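Penicillin binding protein 2X (Streptococcus thermophilus, PDB 5U47) probably cross-links glycan strands of septal peptidoglycan as a penicillin-sensitive transpeptidase of the divisome. Local coordinates at residues Ile35-Gly40 / Ser223-Thr228; Asn41-Asp46 / Tyr144-Phe149; Ala246-Val251 / Tyr541-Thr546. The protein carries 1 engineered substitution. All coordinates share one frame; numbering follows the deposited sequence.

How the interactions relate
Interactions 1 and 2 meet in one sheet, where strands 35-36 and 42-55 are neighbours; interaction 1 also takes in the start of helix 224-241. Interaction 3 lies inside the transpeptidase domain. Interactions 1 and 2 have centres about 10 Å apart and touch directly, because Ile35 pairs with Leu43 and Ala44, and Phe149 packs on Gln227 and Thr228. Interaction 1 is a small, buried polar contact at a helix start. Interaction 2 is partly buried and mixes apolar touches with one weak bond and a water. Interaction 3 is wholly buried and is built on regular backbone pairing. Leu226 of interaction 1 packs on Val250 of interaction 3, whereas interactions 2 and 3 stay about 10 Å apart at their nearest atoms.

Interaction 1. Residues Ile35-Gly40 / Ser223-Thr228; sequences IYDRNG and SAPLQT
The carboxylate of Asp37 meets the first turn of helix 224-241 at Ala224. Asp37 opens a type I beta turn that runs to Gly40, and the same residue forms an Asx turn. Its two oxygens have separate tasks. Asp37 OD2 faces the helix and accepts from Ala224 N at 2.9 Å. The bond is nearly straight, with 170° at the hydrogen, and it uses the anti lone pair, away from OD1. The methyl of Ala224 lies beside the same oxygen, with CB 3.4 Å from Asp37 OD2.

OD1 serves its own loop. Asp37 OD1 accepts from Asn39 N at 2.9 Å, and this donor stands above the carboxylate plane, 62° out of it. Asn41 N also bonds to OD1, so both oxygens are held and the group is fixed in rotation. With chi1 at 89°, CG lies between the backbone N and the carbonyl carbon, and the carboxylate can serve the turn and the helix together. A negative group at a helix N-terminus would probably be favoured by the helix dipole.

Arg38 runs past Ser223 with its aliphatic part. Arg38 CD comes to 4.2 Å from Ser223 CB. The guanidinium group goes beyond this contact, to Thr221 O, to a salt bridge with Glu257 and to the carbonyls of Asp577 and Thr578. The turn is thus tied to parts of the chain distant in sequence.

Ser223 is the N-cap. Its CB points away from the turn, and OG accepts a weak bond from Leu226 N. Within this first turn, Ala224 O takes two donors from Thr228, one turn on, from opposite faces of its plane: N, and Thr228 OG1 at 2.9 Å.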
# COMPACT_ATOMS: atom_id res chain seq x y z
N ILE A 35 13.14 -3.00 -5.84
CA ILE A 35 11.70 -2.80 -5.91
C ILE A 35 11.42 -2.26 -7.29
O ILE A 35 12.02 -1.22 -7.69
CB ILE A 35 11.19 -1.81 -4.84
CG1 ILE A 35 11.49 -2.37 -3.45
CG2 ILE A 35 9.68 -1.60 -5.00
CD1 ILE A 35 11.31 -1.36 -2.32
N TYR A 36 10.55 -2.95 -8.01
CA TYR A 36 10.17 -2.60 -9.37
C TYR A 36 8.70 -2.23 -9.50
O TYR A 36 7.88 -2.51 -8.61
CB TYR A 36 10.37 -3.83 -10.28
CG TYR A 36 11.79 -4.34 -10.46
CD1 TYR A 36 12.69 -3.67 -11.29
CD2 TYR A 36 12.20 -5.52 -9.87
CE1 TYR A 36 13.96 -4.16 -11.51
CE2 TYR A 36 13.48 -6.02 -10.07
CZ TYR A 36 14.35 -5.33 -10.89
OH TYR A 36 15.61 -5.80 -11.08
N ASP A 37 8.35 -1.63 -10.62
CA ASP A 37 6.98 -1.44 -10.93
C ASP A 37 6.52 -2.80 -11.57
O ASP A 37 7.31 -3.76 -11.65
CB ASP A 37 6.72 -0.20 -11.82
CG ASP A 37 6.80 -0.50 -13.32
OD1 ASP A 37 7.53 -1.40 -13.74
OD2 ASP A 37 6.11 0.21 -14.06
N ARG A 38 5.29 -2.87 -12.04
CA ARG A 38 4.72 -4.13 -12.56
C ARG A 38 5.41 -4.70 -13.81
O ARG A 38 5.27 -5.89 -14.09
CB ARG A 38 3.21 -3.97 -12.80
CG ARG A 38 2.87 -3.03 -13.95
CD ARG A 38 1.39 -2.72 -14.01
NE ARG A 38 0.58 -3.91 -14.31
CZ ARG A 38 -0.13 -4.63 -13.43
NH1 ARG A 38 -0.23 -4.29 -12.15
NH2 ARG A 38 -0.82 -5.68 -13.88
N ASN A 39 6.16 -3.86 -14.53
CA ASN A 39 6.85 -4.26 -15.76
C ASN A 39 8.36 -4.17 -15.65
O ASN A 39 9.04 -4.10 -16.67
CB ASN A 39 6.36 -3.41 -16.94
CG ASN A 39 4.97 -3.78 -17.36
OD1 ASN A 39 4.66 -4.95 -17.55
ND2 ASN A 39 4.12 -2.79 -17.54
N GLY A 40 8.90 -4.12 -14.43
CA GLY A 40 10.35 -4.09 -14.25
C GLY A 40 11.06 -2.74 -14.26
O GLY A 40 12.27 -2.71 -14.33
N SER A 223 2.12 1.02 -11.97
CA SER A 223 2.48 1.31 -13.34
C SER A 223 3.24 2.62 -13.29
O SER A 223 2.64 3.67 -13.02
CB SER A 223 1.23 1.51 -14.16
OG SER A 223 1.53 2.04 -15.44
N ALA A 224 4.56 2.56 -13.50
CA ALA A 224 5.35 3.80 -13.46
C ALA A 224 4.82 4.92 -14.36
O ALA A 224 4.75 6.07 -13.90
CB ALA A 224 6.84 3.54 -13.70
N PRO A 225 4.43 4.61 -15.62
CA PRO A 225 3.88 5.67 -16.48
C PRO A 225 2.64 6.33 -15.90
O PRO A 225 2.51 7.57 -15.89
CB PRO A 225 3.53 4.94 -17.79
CG PRO A 225 4.39 3.71 -17.80
CD PRO A 225 4.63 3.35 -16.36
N LEU A 226 1.71 5.51 -15.40
CA LEU A 226 0.48 6.05 -14.83
C LEU A 226 0.79 6.83 -13.56
O LEU A 226 0.24 7.91 -13.34
CB LEU A 226 -0.51 4.93 -14.50
CG LEU A 226 -1.86 5.40 -13.98
CD1 LEU A 226 -2.56 6.21 -15.05
CD2 LEU A 226 -2.72 4.22 -13.55
N GLN A 227 1.66 6.26 -12.73
CA GLN A 227 2.05 6.92 -11.47
C GLN A 227 2.67 8.29 -11.73
O GLN A 227 2.34 9.25 -11.05
CB GLN A 227 3.03 6.05 -10.70
CG GLN A 227 3.49 6.64 -9.36
CD GLN A 227 2.43 6.53 -8.26
OE1 GLN A 227 1.79 5.48 -8.09
NE2 GLN A 227 2.31 7.57 -7.47
N THR A 228 3.58 8.37 -12.71
CA THR A 228 4.25 9.63 -13.09
C THR A 228 3.22 10.66 -13.50
O THR A 228 3.27 11.81 -13.07
CB THR A 228 5.31 9.38 -14.20
OG1 THR A 228 6.30 8.50 -13.69
CG2 THR A 228 6.00 10.67 -14.65

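Interaction 2. Residues Asn41-Asp46 / Tyr144-Phe149; sequences NVLAED and YPNGTF
Leu43 and Phe149 meet through a methyl group and a ring, with Leu43 CD2 3.4 Å from Phe149 CE1. The two side chains run at about a right angle. Phe149 has CG anti to its backbone N (chi1 177°), which sends the ring toward the leucine. Leu43 CD2 also lies 3.5 Å from Asn146 ND2.

Asn146 ND2 gives a weak, bent bond to Val42 O, at 3.0 Å and 127°. The carboxamide carbon of Asn146 sits over one face of the Phe149 ring, toward its rim. Beside it, Val42 CG1 touches Pro145 CG at 3.9 Å, the two side chains crossing at about a right angle. Ala44 CB packs on Tyr144 CE2 at 3.5 Å.

The carbonyl of Leu43 takes part in several contacts. It receives a CA-H...O contact from Tyr144 CA, and a water donates to Leu43 O at 2.6 Å. The water in turn accepts from Asn146 N, so it bridges the two backbones.

Two local features shape these surfaces. A type I beta turn from Tyr144 to Gly147 presents Pro145 and Asn146. A classic beta bulge sets Leu43 and Ala44 both opposite Ile35. Farther out, Tyr144 OH bonds to Ala157 N. The loop that follows strand 134-143 lies against the bulged start of strand 42-55, while Phe149 also packs on helix 224-241.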
# COMPACT_ATOMS: atom_id res chain seq x y z
N ASN A 41 10.31 -1.64 -14.18
CA ASN A 41 10.95 -0.32 -14.06
C ASN A 41 11.44 -0.19 -12.64
O ASN A 41 10.68 -0.43 -11.70
CB ASN A 41 9.97 0.80 -14.40
CG ASN A 41 9.56 0.77 -15.85
OD1 ASN A 41 8.51 0.26 -16.19
ND2 ASN A 41 10.43 1.28 -16.73
N VAL A 42 12.70 0.21 -12.48
CA VAL A 42 13.32 0.31 -11.15
C VAL A 42 12.73 1.45 -10.32
O VAL A 42 12.64 2.59 -10.81
CB VAL A 42 14.85 0.47 -11.25
CG1 VAL A 42 15.49 0.67 -9.87
CG2 VAL A 42 15.47 -0.75 -11.94
N LEU A 43 12.28 1.11 -9.11
CA LEU A 43 11.74 2.11 -8.16
C LEU A 43 12.69 2.37 -7.00
O LEU A 43 12.77 3.51 -6.51
CB LEU A 43 10.38 1.69 -7.61
CG LEU A 43 9.30 1.35 -8.63
CD1 LEU A 43 7.97 1.05 -7.94
CD2 LEU A 43 9.14 2.45 -9.69
N ALA A 44 13.39 1.32 -6.56
CA ALA A 44 14.39 1.41 -5.50
C ALA A 44 15.43 0.30 -5.70
O ALA A 44 15.07 -0.86 -5.88
CB ALA A 44 13.76 1.28 -4.11
N GLU A 45 16.70 0.67 -5.65
CA GLU A 45 17.77 -0.30 -5.81
C GLU A 45 19.01 0.14 -5.09
O GLU A 45 19.21 1.34 -4.82
CB GLU A 45 18.09 -0.54 -7.30
CG GLU A 45 18.67 0.67 -8.04
CD GLU A 45 19.15 0.34 -9.46
OE1 GLU A 45 19.14 -0.84 -9.88
OE2 GLU A 45 19.54 1.28 -10.18
N ASP A 46 19.85 -0.84 -4.77
CA ASP A 46 21.12 -0.59 -4.11
C ASP A 46 22.11 0.04 -5.07
O ASP A 46 22.10 -0.25 -6.26
CB ASP A 46 21.75 -1.89 -3.57
CG ASP A 46 21.13 -2.35 -2.27
OD1 ASP A 46 20.09 -1.78 -1.88
OD2 ASP A 46 21.69 -3.30 -1.62
N TYR A 144 16.55 5.93 -5.46
CA TYR A 144 15.12 6.00 -5.81
C TYR A 144 15.09 6.85 -7.09
O TYR A 144 14.90 8.07 -7.03
CB TYR A 144 14.31 6.63 -4.66
CG TYR A 144 14.32 5.80 -3.39
CD1 TYR A 144 15.33 5.95 -2.44
CD2 TYR A 144 13.33 4.84 -3.15
CE1 TYR A 144 15.34 5.18 -1.28
CE2 TYR A 144 13.33 4.07 -2.00
CZ TYR A 144 14.33 4.25 -1.07
OH TYR A 144 14.34 3.45 0.06
N PRO A 145 15.27 6.20 -8.25
CA PRO A 145 15.48 6.91 -9.53
C PRO A 145 14.39 7.85 -10.00
O PRO A 145 14.69 8.78 -10.77
CB PRO A 145 15.63 5.78 -10.55
CG PRO A 145 15.87 4.54 -9.76
CD PRO A 145 15.23 4.74 -8.44
N ASN A 146 13.15 7.59 -9.57
CA ASN A 146 12.02 8.40 -9.99
C ASN A 146 11.78 9.66 -9.15
O ASN A 146 10.85 10.41 -9.43
CB ASN A 146 10.77 7.54 -10.06
CG ASN A 146 10.91 6.40 -11.04
OD1 ASN A 146 10.84 6.59 -12.25
ND2 ASN A 146 11.13 5.21 -10.53
N GLY A 147 12.61 9.92 -8.14
CA GLY A 147 12.46 11.13 -7.31
C GLY A 147 11.13 11.18 -6.55
O GLY A 147 10.86 10.32 -5.69
N THR A 148 10.31 12.21 -6.83
CA THR A 148 8.98 12.36 -6.22
C THR A 148 8.01 11.44 -6.97
O THR A 148 7.46 11.80 -8.03
CB THR A 148 8.54 13.83 -6.25
OG1 THR A 148 9.53 14.61 -5.55
CG2 THR A 148 7.20 14.00 -5.60
N PHE A 149 7.82 10.25 -6.42
CA PHE A 149 7.09 9.18 -7.08
C PHE A 149 6.68 8.18 -6.02
O PHE A 149 7.54 7.48 -5.47
CB PHE A 149 8.06 8.54 -8.11
CG PHE A 149 7.51 7.34 -8.86
CD1 PHE A 149 7.44 6.09 -8.26
CD2 PHE A 149 7.14 7.45 -10.19
CE1 PHE A 149 6.96 4.99 -8.96
CE2 PHE A 149 6.68 6.36 -10.90
CZ PHE A 149 6.60 5.12 -10.29
O HOH W 1 11.92 5.77 -7.57

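Interaction 3. Residues Ala246-Val251 / Tyr541-Thr546; sequences ASATVV and YIMYVT
Ser247 and Thr546 both carry a hydroxyl between the backbone N and the carbonyl carbon, with chi1 at 67° and 76°. These rotations turn the two oxygens to each other from adjacent strands. Ser247 OG and Thr546 OG1 are hydrogen-bonded at 2.6 Å, and either could be the donor. A water continues the polar patch. The water lies 2.8 Å from Ser247 OG and donates to Tyr544 O.

The two residues form a hydrogen-bonded pair of the antiparallel strands. Their backbones are joined by Ser247 N to Thr546 O and Thr546 N to Ser247 O, each 2.9 Å. Thr249 with Tyr544 and Val251 with Ile542 are the next such pairs. All six residues face the side covered by helix 416-427. There Thr249 OG1 bonds to Gln416 and Thr261, while Tyr544 OH bonds to Tyr291. The Tyr544 ring takes Thr546 CG2 over one face, 3.7 Å above the plane and offset toward the rim.

On the other face lie the non-hydrogen-bonded pairs. Met543 is extended, its chain trans from CA outward. It passes Val250 at a slant, and Met543 CG lies 4.0 Å from Val250 CG2. Met543 CE lies 4.4 Å from Ala248 CB. Val545 CG2 also meets Ala248 CB, at 4.1 Å. This apolar face packs on helices 224-241 and 558-572.

The strand axes run 4.6 Å apart at 169°. In chain order strands 245-252 and 541-548 are the first and last of a five-stranded antiparallel sheet of order 2-1-5-4-3, yet they are neighbours inside it. Helices enclose the sheet on both faces. This pairing of the first and last strands of the transpeptidase domain's sheet is typical of the penicillin-binding transpeptidase and beta-lactamase fold.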
# COMPACT_ATOMS: atom_id res chain seq x y z
N ALA A 246 -3.93 15.50 0.85
CA ALA A 246 -4.75 14.92 -0.20
C ALA A 246 -4.21 13.54 -0.54
O ALA A 246 -3.07 13.22 -0.19
CB ALA A 246 -4.75 15.81 -1.45
N SER A 247 -5.05 12.74 -1.20
CA SER A 247 -4.65 11.42 -1.63
C SER A 247 -5.38 11.07 -2.91
O SER A 247 -6.44 11.61 -3.20
CB SER A 247 -4.98 10.39 -0.56
OG SER A 247 -6.38 10.27 -0.44
N ALA A 248 -4.79 10.16 -3.67
CA ALA A 248 -5.37 9.65 -4.91
C ALA A 248 -4.83 8.27 -5.17
O ALA A 248 -3.59 8.06 -5.10
CB ALA A 248 -5.04 10.54 -6.06
N THR A 249 -5.73 7.33 -5.49
CA THR A 249 -5.35 5.97 -5.80
C THR A 249 -6.18 5.43 -6.95
O THR A 249 -7.40 5.65 -7.02
CB THR A 249 -5.52 5.06 -4.56
OG1 THR A 249 -4.64 5.52 -3.52
CG2 THR A 249 -5.18 3.63 -4.86
N VAL A 250 -5.51 4.73 -7.85
CA VAL A 250 -6.16 4.06 -8.98
C VAL A 250 -6.04 2.55 -8.76
O VAL A 250 -4.94 2.04 -8.50
CB VAL A 250 -5.50 4.43 -10.31
CG1 VAL A 250 -6.19 3.70 -11.49
CG2 VAL A 250 -5.54 5.93 -10.52
N VAL A 251 -7.14 1.83 -8.92
CA VAL A 251 -7.19 0.39 -8.70
C VAL A 251 -7.83 -0.30 -9.89
O VAL A 251 -8.77 0.23 -10.50
CB VAL A 251 -8.05 0.06 -7.44
CG1 VAL A 251 -8.18 -1.44 -7.22
CG2 VAL A 251 -7.43 0.71 -6.20
N TYR A 541 -11.40 0.32 -14.20
CA TYR A 541 -10.65 1.06 -13.21
C TYR A 541 -11.54 1.80 -12.20
O TYR A 541 -12.67 2.23 -12.51
CB TYR A 541 -9.70 2.09 -13.91
CG TYR A 541 -8.81 1.41 -14.91
CD1 TYR A 541 -7.77 0.57 -14.50
CD2 TYR A 541 -9.06 1.52 -16.26
CE1 TYR A 541 -7.00 -0.10 -15.42
CE2 TYR A 541 -8.30 0.84 -17.18
CZ TYR A 541 -7.28 0.04 -16.77
OH TYR A 541 -6.54 -0.62 -17.72
N ILE A 542 -11.01 1.90 -10.98
CA ILE A 542 -11.62 2.63 -9.88
C ILE A 542 -10.58 3.69 -9.49
O ILE A 542 -9.37 3.39 -9.42
CB ILE A 542 -11.81 1.77 -8.61
CG1 ILE A 542 -12.71 0.56 -8.88
CG2 ILE A 542 -12.42 2.61 -7.47
CD1 ILE A 542 -12.60 -0.51 -7.79
N MET A 543 -11.04 4.90 -9.24
CA MET A 543 -10.17 5.95 -8.75
C MET A 543 -10.83 6.61 -7.54
O MET A 543 -12.04 6.88 -7.55
CB MET A 543 -9.86 6.97 -9.83
CG MET A 543 -8.82 7.98 -9.40
SD MET A 543 -8.22 8.94 -10.80
CE MET A 543 -6.87 9.79 -9.99
N TYR A 544 -10.04 6.88 -6.52
CA TYR A 544 -10.54 7.51 -5.29
C TYR A 544 -9.62 8.66 -4.94
O TYR A 544 -8.39 8.48 -4.83
CB TYR A 544 -10.59 6.48 -4.17
CG TYR A 544 -11.06 6.94 -2.81
CD1 TYR A 544 -12.26 7.64 -2.66
CD2 TYR A 544 -10.39 6.56 -1.66
CE1 TYR A 544 -12.72 8.01 -1.41
CE2 TYR A 544 -10.85 6.95 -0.40
CZ TYR A 544 -12.02 7.65 -0.28
OH TYR A 544 -12.48 8.03 0.97
N VAL A 545 -10.20 9.84 -4.75
CA VAL A 545 -9.45 11.06 -4.46
C VAL A 545 -10.02 11.75 -3.25
O VAL A 545 -11.25 11.80 -3.10
CB VAL A 545 -9.51 12.02 -5.67
CG1 VAL A 545 -8.74 13.30 -5.40
CG2 VAL A 545 -8.97 11.33 -6.90
N THR A 546 -9.14 12.27 -2.38
CA THR A 546 -9.54 13.01 -1.20
C THR A 546 -8.66 14.25 -1.04
O THR A 546 -7.52 14.26 -1.48
CB THR A 546 -9.41 12.19 0.11
OG1 THR A 546 -8.03 12.09 0.51
CG2 THR A 546 -10.02 10.77 -0.03
O HOH W 2 -7.37 8.39 -2.30